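Local coordinates for replicative DNA helicase DnaB, 1st part (Mycobacterium tuberculosis, PDB 2R5U), which probably unwinds duplex DNA ahead of the replisome as the main ATP-dependent 5'-3' replicative helicase, a homohexamer represented here by the ring-forming N-terminal domain, at residues L43-I48 with D74-G79; A49-R54 with A117-Y122; F60-H65 with A103-T108. All blocks are in the same frame, centred on the assembly; numbering follows the deposited sequence.

Contact 1 (L43-I48 with D74-G79); sequences LSKDAI and DLYGRG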
loop_
_atom_site.group_PDB
_atom_site.type_symbol
_atom_site.label_atom_id
_atom_site.label_comp_id
_atom_site.label_asym_id
_atom_site.label_seq_id
_atom_site.Cartn_x
_atom_site.Cartn_y
_atom_site.Cartn_z
ATOM N N LEU B 43 -10.085 -5.834 42.516
ATOM C CA LEU B 43 -10.718 -6.015 43.835
ATOM C C LEU B 43 -11.376 -4.746 44.387
ATOM O O LEU B 43 -12.214 -4.811 45.290
ATOM C CB LEU B 43 -9.680 -6.549 44.827
ATOM C CG LEU B 43 -9.220 -7.981 44.532
ATOM C CD1 LEU B 43 -8.107 -8.372 45.489
ATOM C CD2 LEU B 43 -10.386 -8.971 44.621
ATOM N N SER B 44 -11.001 -3.586 43.862
ATOM C CA SER B 44 -11.383 -2.339 44.499
ATOM C C SER B 44 -11.352 -1.147 43.564
ATOM O O SER B 44 -10.335 -0.894 42.914
ATOM C CB SER B 44 -10.464 -2.091 45.702
ATOM O OG SER B 44 -10.461 -0.733 46.084
ATOM N N LYS B 45 -12.454 -0.397 43.513
ATOM C CA LYS B 45 -12.479 0.871 42.791
ATOM C C LYS B 45 -11.529 1.934 43.369
ATOM O O LYS B 45 -10.933 2.719 42.615
ATOM C CB LYS B 45 -13.902 1.413 42.719
ATOM C CG LYS B 45 -14.036 2.732 41.979
ATOM C CD LYS B 45 -15.504 3.137 41.909
ATOM C CE LYS B 45 -15.659 4.589 41.525
ATOM N NZ LYS B 45 -17.112 4.945 41.392
ATOM N N ASP B 46 -11.393 1.966 44.693
ATOM C CA ASP B 46 -10.409 2.851 45.347
ATOM C C ASP B 46 -8.982 2.574 44.868
ATOM O O ASP B 46 -8.177 3.498 44.755
ATOM C CB ASP B 46 -10.475 2.731 46.880
ATOM C CG ASP B 46 -11.831 3.155 47.450
ATOM O OD1 ASP B 46 -12.585 3.872 46.751
ATOM O OD2 ASP B 46 -12.150 2.773 48.605
ATOM N N ALA B 47 -8.676 1.305 44.590
ATOM C CA ALA B 47 -7.354 0.932 44.078
ATOM C C ALA B 47 -7.143 1.442 42.644
ATOM O O ALA B 47 -6.056 1.905 42.316
ATOM C CB ALA B 47 -7.150 -0.565 44.140
ATOM N N ILE B 48 -8.166 1.360 41.797
ATOM C CA ILE B 48 -8.056 1.917 40.440
ATOM C C ILE B 48 -7.665 3.405 40.528
ATOM O O ILE B 48 -6.735 3.841 39.859
ATOM C CB ILE B 48 -9.361 1.775 39.624
ATOM C CG1 ILE B 48 -9.788 0.294 39.499
ATOM C CG2 ILE B 48 -9.179 2.410 38.233
ATOM C CD1 ILE B 48 -11.172 0.117 38.888
ATOM N N ASP B 74 -11.237 1.469 30.729
ATOM C CA ASP B 74 -12.434 1.639 29.876
ATOM C C ASP B 74 -13.726 1.612 30.686
ATOM O O ASP B 74 -14.592 2.485 30.531
ATOM C CB ASP B 74 -12.515 0.555 28.804
ATOM C CG ASP B 74 -12.375 1.106 27.415
ATOM O OD1 ASP B 74 -11.218 1.314 26.970
ATOM O OD2 ASP B 74 -13.436 1.334 26.766
ATOM N N LEU B 75 -13.845 0.595 31.535
ATOM C CA LEU B 75 -14.996 0.409 32.410
ATOM C C LEU B 75 -15.128 1.534 33.437
ATOM O O LEU B 75 -16.196 2.110 33.606
ATOM C CB LEU B 75 -14.907 -0.951 33.102
ATOM C CG LEU B 75 -15.191 -2.159 32.186
ATOM C CD1 LEU B 75 -14.805 -3.456 32.873
ATOM C CD2 LEU B 75 -16.656 -2.185 31.789
ATOM N N TYR B 76 -14.019 1.839 34.106
ATOM C CA TYR B 76 -13.974 2.876 35.129
ATOM C C TYR B 76 -14.349 4.273 34.577
ATOM O O TYR B 76 -15.076 5.025 35.229
ATOM C CB TYR B 76 -12.589 2.856 35.773
ATOM C CG TYR B 76 -12.285 3.923 36.800
ATOM C CD1 TYR B 76 -12.630 3.750 38.145
ATOM C CD2 TYR B 76 -11.566 5.062 36.443
ATOM C CE1 TYR B 76 -12.302 4.720 39.100
ATOM C CE2 TYR B 76 -11.238 6.032 37.376
ATOM C CZ TYR B 76 -11.611 5.860 38.694
ATOM O OH TYR B 76 -11.262 6.829 39.597
ATOM N N GLY B 77 -13.853 4.607 33.384
ATOM C CA GLY B 77 -14.183 5.873 32.716
ATOM C C GLY B 77 -15.656 5.978 32.341
ATOM O O GLY B 77 -16.168 7.067 32.114
ATOM N N ARG B 78 -16.331 4.831 32.303
ATOM C CA ARG B 78 -17.755 4.751 32.023
ATOM C C ARG B 78 -18.620 4.638 33.257
ATOM O O ARG B 78 -19.832 4.530 33.145
ATOM C CB ARG B 78 -18.032 3.575 31.097
ATOM C CG ARG B 78 -17.792 3.895 29.648
ATOM C CD ARG B 78 -18.315 2.783 28.772
ATOM N NE ARG B 78 -17.343 1.706 28.631
ATOM C CZ ARG B 78 -17.641 0.414 28.712
ATOM N NH1 ARG B 78 -18.890 0.030 28.946
ATOM N NH2 ARG B 78 -16.689 -0.496 28.571
ATOM N N GLY B 79 -18.010 4.665 34.438
ATOM C CA GLY B 79 -18.753 4.511 35.671
ATOM C C GLY B 79 -19.305 3.110 35.880
ATOM O O GLY B 79 -20.240 2.912 36.658
#
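Ile48 and Tyr76 make the main apolar contact between the start of helix 45-52 and the end of helix 63-77, two helices of the all-helical N-terminal domain of DnaB. The methyl CG2 of Ile48 sits over the middle of one face of the Tyr76 ring, 3.7 Å from its centroid and 14° off the ring normal, a CH-pi contact. CD1 of Ile48 reaches the rim of the same ring, 4.0 Å from Tyr76 CD1. Tyr76 carries CG anti to its own backbone N (chi1 176°), which sends the ring out from its helix, past the isoleucine and in the opposite direction to it.

Lys45 adds an aliphatic contact at the ring edge: its CG lies in the ring plane, 3.9 Å from Tyr76 CE1, and its extended chain crosses the tyrosine at about a right angle. No hydrogen bond joins the two segments.

Polar interactions serve the helix ends instead. Ser44 is the N-cap of helix 45-52, its OG accepting from Ala47 N at 3.1 Å, while Gly79, with positive phi, closes the other helix in a Schellman motif with two bonds back into the last turn, one of them Gly79 N to Tyr76 O (3.1 Å).

Tyr76 also packs on Ala49 and Leu52, covering more of helix 45-52, whereas Leu75 turns to helix 84-93 and Ala47 to the loop at Ala116.

Contact 2 (A49-R54 with A117-Y122); sequences ADVLER and ANAGYY
Within 49-54, Asp50 is the first to meet helix 119-147, with OD1 4.1 Å from Gly120 CA. Its backbone carbonyl matters as well, because Arg54 NH1 donates to Asp50 O at 2.7 Å. That donor stands above the carbonyl plane, 44° out of it, although the oxygen itself lies in the guanidinium plane. A longer, weak bond from NH1 to Asp50 OD1 makes the pair a salt bridge as well.

Val51 comes closest in backbone terms, its CA 5.2 Å from Gly120 CA. Its CG2, anti to the carbonyl carbon, touches Ala119 CB at 4.0 Å and passes beside Ala119 O.

Arg54 then bends at chi2 (148°) and folds back over the start of helix 119-147. Gly120 CA lies over the centre of one face of the guanidinium, 3.7 Å from its plane. NE comes within 3.1 Å of Gly120 O, but that oxygen also lies over a face, not in line with an N-H, and no hydrogen bond forms. Gly120, with no side chain, thus rests directly against Asp50 and the Arg54 guanidinium where the backbones draw together.

Val51 also packs on Val37 and Met41 of helix 31-43, on which Tyr122 rests at Ser36 and Val37. Leu52 and Ala49 turn to helix 63-77, so helix 45-52 is packed against three other helices.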
loop_
_atom_site.group_PDB
_atom_site.type_symbol
_atom_site.label_atom_id
_atom_site.label_comp_id
_atom_site.label_asym_id
_atom_site.label_seq_id
_atom_site.Cartn_x
_atom_site.Cartn_y
_atom_site.Cartn_z
ATOM N N ALA B 49 -8.372 4.170 41.370
ATOM C CA ALA B 49 -8.108 5.618 41.509
ATOM C C ALA B 49 -6.684 5.881 41.937
ATOM O O ALA B 49 -6.018 6.752 41.387
ATOM C CB ALA B 49 -9.094 6.265 42.507
ATOM N N ASP B 50 -6.207 5.111 42.911
ATOM C CA ASP B 50 -4.811 5.207 43.360
ATOM C C ASP B 50 -3.777 4.954 42.250
ATOM O O ASP B 50 -2.785 5.690 42.118
ATOM C CB ASP B 50 -4.577 4.199 44.463
ATOM C CG ASP B 50 -4.448 4.840 45.788
ATOM O OD1 ASP B 50 -3.284 4.936 46.253
ATOM O OD2 ASP B 50 -5.488 5.270 46.348
ATOM N N VAL B 51 -4.027 3.907 41.475
ATOM C CA VAL B 51 -3.158 3.469 40.393
ATOM C C VAL B 51 -3.082 4.528 39.279
ATOM O O VAL B 51 -1.992 4.828 38.752
ATOM C CB VAL B 51 -3.635 2.072 39.873
ATOM C CG1 VAL B 51 -2.990 1.711 38.565
ATOM C CG2 VAL B 51 -3.335 0.996 40.940
ATOM N N LEU B 52 -4.243 5.088 38.945
ATOM C CA LEU B 52 -4.359 6.133 37.937
ATOM C C LEU B 52 -3.540 7.389 38.228
ATOM O O LEU B 52 -3.082 8.047 37.302
ATOM C CB LEU B 52 -5.822 6.501 37.703
ATOM C CG LEU B 52 -6.494 5.702 36.600
ATOM C CD1 LEU B 52 -7.937 6.144 36.454
ATOM C CD2 LEU B 52 -5.751 5.988 35.311
ATOM N N GLU B 53 -3.364 7.715 39.506
ATOM C CA GLU B 53 -2.472 8.804 39.927
ATOM C C GLU B 53 -1.047 8.627 39.418
ATOM O O GLU B 53 -0.324 9.609 39.204
ATOM C CB GLU B 53 -2.383 8.860 41.445
ATOM C CG GLU B 53 -3.710 8.727 42.134
ATOM C CD GLU B 53 -4.239 10.033 42.592
ATOM O OE1 GLU B 53 -4.424 10.172 43.827
ATOM O OE2 GLU B 53 -4.450 10.925 41.735
ATOM N N ARG B 54 -0.641 7.380 39.243
ATOM C CA ARG B 54 0.760 7.079 38.994
ATOM C C ARG B 54 1.068 6.594 37.583
ATOM O O ARG B 54 2.144 6.869 37.062
ATOM C CB ARG B 54 1.249 6.045 39.996
ATOM C CG ARG B 54 1.436 6.563 41.392
ATOM C CD ARG B 54 1.138 5.448 42.339
ATOM N NE ARG B 54 1.273 5.794 43.755
ATOM C CZ ARG B 54 0.251 6.099 44.556
ATOM N NH1 ARG B 54 -0.990 6.155 44.086
ATOM N NH2 ARG B 54 0.472 6.362 45.838
ATOM N N ALA B 117 -4.791 -2.994 49.186
ATOM C CA ALA B 117 -4.201 -1.954 50.038
ATOM C C ALA B 117 -2.886 -1.396 49.472
ATOM O O ALA B 117 -2.616 -0.187 49.550
ATOM C CB ALA B 117 -3.983 -2.499 51.460
ATOM N N ASN B 118 -2.077 -2.286 48.904
ATOM C CA ASN B 118 -0.759 -1.921 48.412
ATOM C C ASN B 118 -0.729 -1.504 46.925
ATOM O O ASN B 118 0.346 -1.287 46.386
ATOM C CB ASN B 118 0.219 -3.089 48.623
ATOM C CG ASN B 118 0.655 -3.254 50.067
ATOM O OD1 ASN B 118 0.683 -4.377 50.587
ATOM N ND2 ASN B 118 1.027 -2.150 50.717
ATOM N N ALA B 119 -1.892 -1.401 46.275
ATOM C CA ALA B 119 -1.960 -1.145 44.819
ATOM C C ALA B 119 -1.165 0.088 44.342
ATOM O O ALA B 119 -0.471 0.024 43.336
ATOM C CB ALA B 119 -3.410 -1.073 44.340
ATOM N N GLY B 120 -1.260 1.198 45.071
ATOM C CA GLY B 120 -0.480 2.396 44.762
ATOM C C GLY B 120 1.021 2.201 44.921
ATOM O O GLY B 120 1.827 2.723 44.128
ATOM N N TYR B 121 1.406 1.473 45.963
ATOM C CA TYR B 121 2.798 1.117 46.162
ATOM C C TYR B 121 3.339 0.333 44.947
ATOM O O TYR B 121 4.391 0.669 44.415
ATOM C CB TYR B 121 2.988 0.332 47.464
ATOM C CG TYR B 121 4.312 -0.394 47.524
ATOM C CD1 TYR B 121 4.395 -1.751 47.219
ATOM C CD2 TYR B 121 5.483 0.280 47.863
ATOM C CE1 TYR B 121 5.608 -2.418 47.258
ATOM C CE2 TYR B 121 6.702 -0.379 47.908
ATOM C CZ TYR B 121 6.754 -1.724 47.605
ATOM O OH TYR B 121 7.959 -2.382 47.655
ATOM N N TYR B 122 2.609 -0.691 44.504
ATOM C CA TYR B 122 3.054 -1.465 43.354
ATOM C C TYR B 122 3.023 -0.657 42.058
ATOM O O TYR B 122 3.885 -0.845 41.199
ATOM C CB TYR B 122 2.300 -2.791 43.233
ATOM C CG TYR B 122 2.638 -3.765 44.348
ATOM C CD1 TYR B 122 1.723 -4.033 45.366
ATOM C CD2 TYR B 122 3.881 -4.404 44.397
ATOM C CE1 TYR B 122 2.028 -4.926 46.399
ATOM C CE2 TYR B 122 4.199 -5.283 45.420
ATOM C CZ TYR B 122 3.271 -5.540 46.424
ATOM O OH TYR B 122 3.590 -6.422 47.447
#

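Contact 3 (F60-H65 with A103-T108); sequences FYRPAH and APYLHT
Helices 63-77 and 102-111 of the DnaB N-terminal domain meet here through His65 and Tyr105, with backbones well apart: the closest CA atoms, those of His65 and Leu106, are separated by 10.2 Å. Arg62 occupies the N-cap position before Pro63, and a weak bond from His65 N returns to Arg62 O. The 103-108 segment is helical throughout, with His107 N bonded to Ala103 O and Thr108 N to Pro104 O. Pro104 O also receives Thr108 OG1 at 3.1 Å; the two donors reach it from opposite faces of its plane.

Long side chains bridge the separation. With chi1 near 180° (-179°) the Tyr105 ring leaves its helix pointing away from the backbone N, which brings the hydroxyl to the imidazole edge. His65 and Tyr105 cross at about a right angle, and each meets the other near its own ring plane. NE2 of His65 donates to Tyr105 OH at 2.6 Å, but the bond is weak, bent to 121°, and the modelled position of the hydroxyl is not secure. On one face of the imidazole, offset toward its rim, lies Arg62 CD.

Glu34 of helix 31-43 bonds the other ring nitrogen, ND1, and also accepts from Tyr61 N. The histidine is thus held chiefly by this carboxylate, which would restrain the ring's rotation and might favour a protonated imidazole. NE2 has from Tyr105 a weak, doubtful approach, which at most connects helix 102-111 to the firmer His65-Glu34 pair.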
loop_
_atom_site.group_PDB
_atom_site.type_symbol
_atom_site.label_atom_id
_atom_site.label_comp_id
_atom_site.label_asym_id
_atom_site.label_seq_id
_atom_site.Cartn_x
_atom_site.Cartn_y
_atom_site.Cartn_z
ATOM N N PHE B 60 2.918 -0.639 31.159
ATOM C CA PHE B 60 3.097 -2.068 31.405
ATOM C C PHE B 60 4.046 -2.639 30.359
ATOM O O PHE B 60 3.868 -2.383 29.180
ATOM C CB PHE B 60 1.749 -2.782 31.369
ATOM C CG PHE B 60 0.918 -2.520 32.591
ATOM C CD1 PHE B 60 0.131 -1.379 32.672
ATOM C CD2 PHE B 60 0.988 -3.376 33.692
ATOM C CE1 PHE B 60 -0.627 -1.113 33.825
ATOM C CE2 PHE B 60 0.241 -3.120 34.846
ATOM C CZ PHE B 60 -0.577 -1.983 34.896
ATOM N N TYR B 61 5.059 -3.375 30.803
ATOM C CA TYR B 61 5.970 -4.048 29.877
ATOM C C TYR B 61 5.264 -5.163 29.115
ATOM O O TYR B 61 5.386 -5.266 27.893
ATOM C CB TYR B 61 7.206 -4.616 30.591
ATOM C CG TYR B 61 8.138 -5.325 29.618
ATOM C CD1 TYR B 61 8.337 -6.699 29.690
ATOM C CD2 TYR B 61 8.771 -4.616 28.581
ATOM C CE1 TYR B 61 9.182 -7.355 28.774
ATOM C CE2 TYR B 61 9.604 -5.255 27.656
ATOM C CZ TYR B 61 9.806 -6.622 27.761
ATOM O OH TYR B 61 10.632 -7.260 26.856
ATOM N N ARG B 62 4.535 -6.010 29.837
ATOM C CA ARG B 62 3.862 -7.146 29.198
ATOM C C ARG B 62 2.573 -6.704 28.493
ATOM O O ARG B 62 1.708 -6.109 29.136
ATOM C CB ARG B 62 3.550 -8.214 30.244
ATOM C CG ARG B 62 3.564 -9.617 29.684
ATOM C CD ARG B 62 2.980 -10.582 30.664
ATOM N NE ARG B 62 1.809 -11.292 30.149
ATOM C CZ ARG B 62 1.854 -12.480 29.544
ATOM N NH1 ARG B 62 0.731 -13.061 29.134
ATOM N NH2 ARG B 62 3.023 -13.094 29.356
ATOM N N PRO B 63 2.449 -6.977 27.177
ATOM C CA PRO B 63 1.241 -6.643 26.400
ATOM C C PRO B 63 -0.095 -7.146 27.010
ATOM O O PRO B 63 -1.064 -6.395 27.036
ATOM C CB PRO B 63 1.507 -7.308 25.041
ATOM C CG PRO B 63 2.990 -7.349 24.936
ATOM C CD PRO B 63 3.485 -7.597 26.320
ATOM N N ALA B 64 -0.138 -8.384 27.502
ATOM C CA ALA B 64 -1.335 -8.894 28.177
ATOM C C ALA B 64 -1.764 -7.999 29.355
ATOM O O ALA B 64 -2.952 -7.767 29.548
ATOM C CB ALA B 64 -1.127 -10.336 28.655
ATOM N N HIS B 65 -0.787 -7.507 30.116
ATOM C CA HIS B 65 -1.037 -6.633 31.243
ATOM C C HIS B 65 -1.575 -5.271 30.811
ATOM O O HIS B 65 -2.488 -4.765 31.437
ATOM C CB HIS B 65 0.196 -6.475 32.134
ATOM C CG HIS B 65 0.642 -7.749 32.774
ATOM N ND1 HIS B 65 1.834 -7.863 33.445
ATOM C CD2 HIS B 65 0.045 -8.965 32.852
ATOM C CE1 HIS B 65 1.954 -9.088 33.926
ATOM N NE2 HIS B 65 0.883 -9.778 33.576
ATOM N N ALA B 103 -10.729 -15.738 31.599
ATOM C CA ALA B 103 -11.036 -15.340 32.968
ATOM C C ALA B 103 -10.156 -16.034 34.004
ATOM O O ALA B 103 -9.862 -15.426 35.041
ATOM C CB ALA B 103 -12.535 -15.547 33.299
ATOM N N PRO B 104 -9.716 -17.294 33.739
ATOM C CA PRO B 104 -8.815 -17.932 34.712
ATOM C C PRO B 104 -7.558 -17.087 34.954
ATOM O O PRO B 104 -7.061 -17.036 36.074
ATOM C CB PRO B 104 -8.430 -19.250 34.025
ATOM C CG PRO B 104 -9.558 -19.534 33.101
ATOM C CD PRO B 104 -9.987 -18.194 32.596
ATOM N N TYR B 105 -7.070 -16.409 33.919
ATOM C CA TYR B 105 -5.928 -15.512 34.101
ATOM C C TYR B 105 -6.246 -14.344 35.042
ATOM O O TYR B 105 -5.432 -13.990 35.896
ATOM C CB TYR B 105 -5.429 -15.000 32.758
ATOM C CG TYR B 105 -4.254 -14.094 32.912
ATOM C CD1 TYR B 105 -4.307 -12.776 32.464
ATOM C CD2 TYR B 105 -3.096 -14.541 33.541
ATOM C CE1 TYR B 105 -3.219 -11.934 32.613
ATOM C CE2 TYR B 105 -2.006 -13.702 33.708
ATOM C CZ TYR B 105 -2.082 -12.405 33.232
ATOM O OH TYR B 105 -1.017 -11.570 33.397
ATOM N N LEU B 106 -7.429 -13.746 34.879
ATOM C CA LEU B 106 -7.887 -12.696 35.792
ATOM C C LEU B 106 -7.990 -13.180 37.233
ATOM O O LEU B 106 -7.639 -12.448 38.158
ATOM C CB LEU B 106 -9.221 -12.091 35.329
ATOM C CG LEU B 106 -9.291 -11.542 33.902
ATOM C CD1 LEU B 106 -10.690 -10.969 33.695
ATOM C CD2 LEU B 106 -8.213 -10.478 33.680
ATOM N N HIS B 107 -8.449 -14.415 37.418
ATOM C CA HIS B 107 -8.522 -15.017 38.751
ATOM C C HIS B 107 -7.134 -15.259 39.353
ATOM O O HIS B 107 -6.946 -15.051 40.542
ATOM C CB HIS B 107 -9.360 -16.299 38.734
ATOM C CG HIS B 107 -10.823 -16.044 38.552
ATOM N ND1 HIS B 107 -11.578 -15.372 39.490
ATOM C CD2 HIS B 107 -11.658 -16.326 37.526
ATOM C CE1 HIS B 107 -12.825 -15.278 39.061
ATOM N NE2 HIS B 107 -12.899 -15.848 37.871
ATOM N N THR B 108 -6.178 -15.666 38.517
ATOM C CA THR B 108 -4.769 -15.772 38.927
ATOM C C THR B 108 -4.208 -14.414 39.409
ATOM O O THR B 108 -3.605 -14.331 40.480
ATOM C CB THR B 108 -3.896 -16.348 37.793
ATOM O OG1 THR B 108 -4.326 -17.676 37.468
ATOM C CG2 THR B 108 -2.448 -16.392 38.200
#

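Contacts 1 and 2 adjoin, their centres 12 Å apart, because both use helix 45-52: one joins it to helix 63-77, the other to helix 119-147. They touch through Tyr76 on Leu52 and Ala47 on Ala119. Contact 2 is the most buried and brings backbones closest, around a glycine; its salt bridge, Asp50 with Arg54, stays within one segment while Arg54 lies over Gly120. Contact 1, only partly buried, relies on an aromatic face and an aliphatic chain. Contact 3 shares helix 63-77 with contact 1, but lies toward its other end, about 17 Å away between centres. Also partly buried, it spans wider-spaced backbones with a weak, uncertain tyrosine-histidine link.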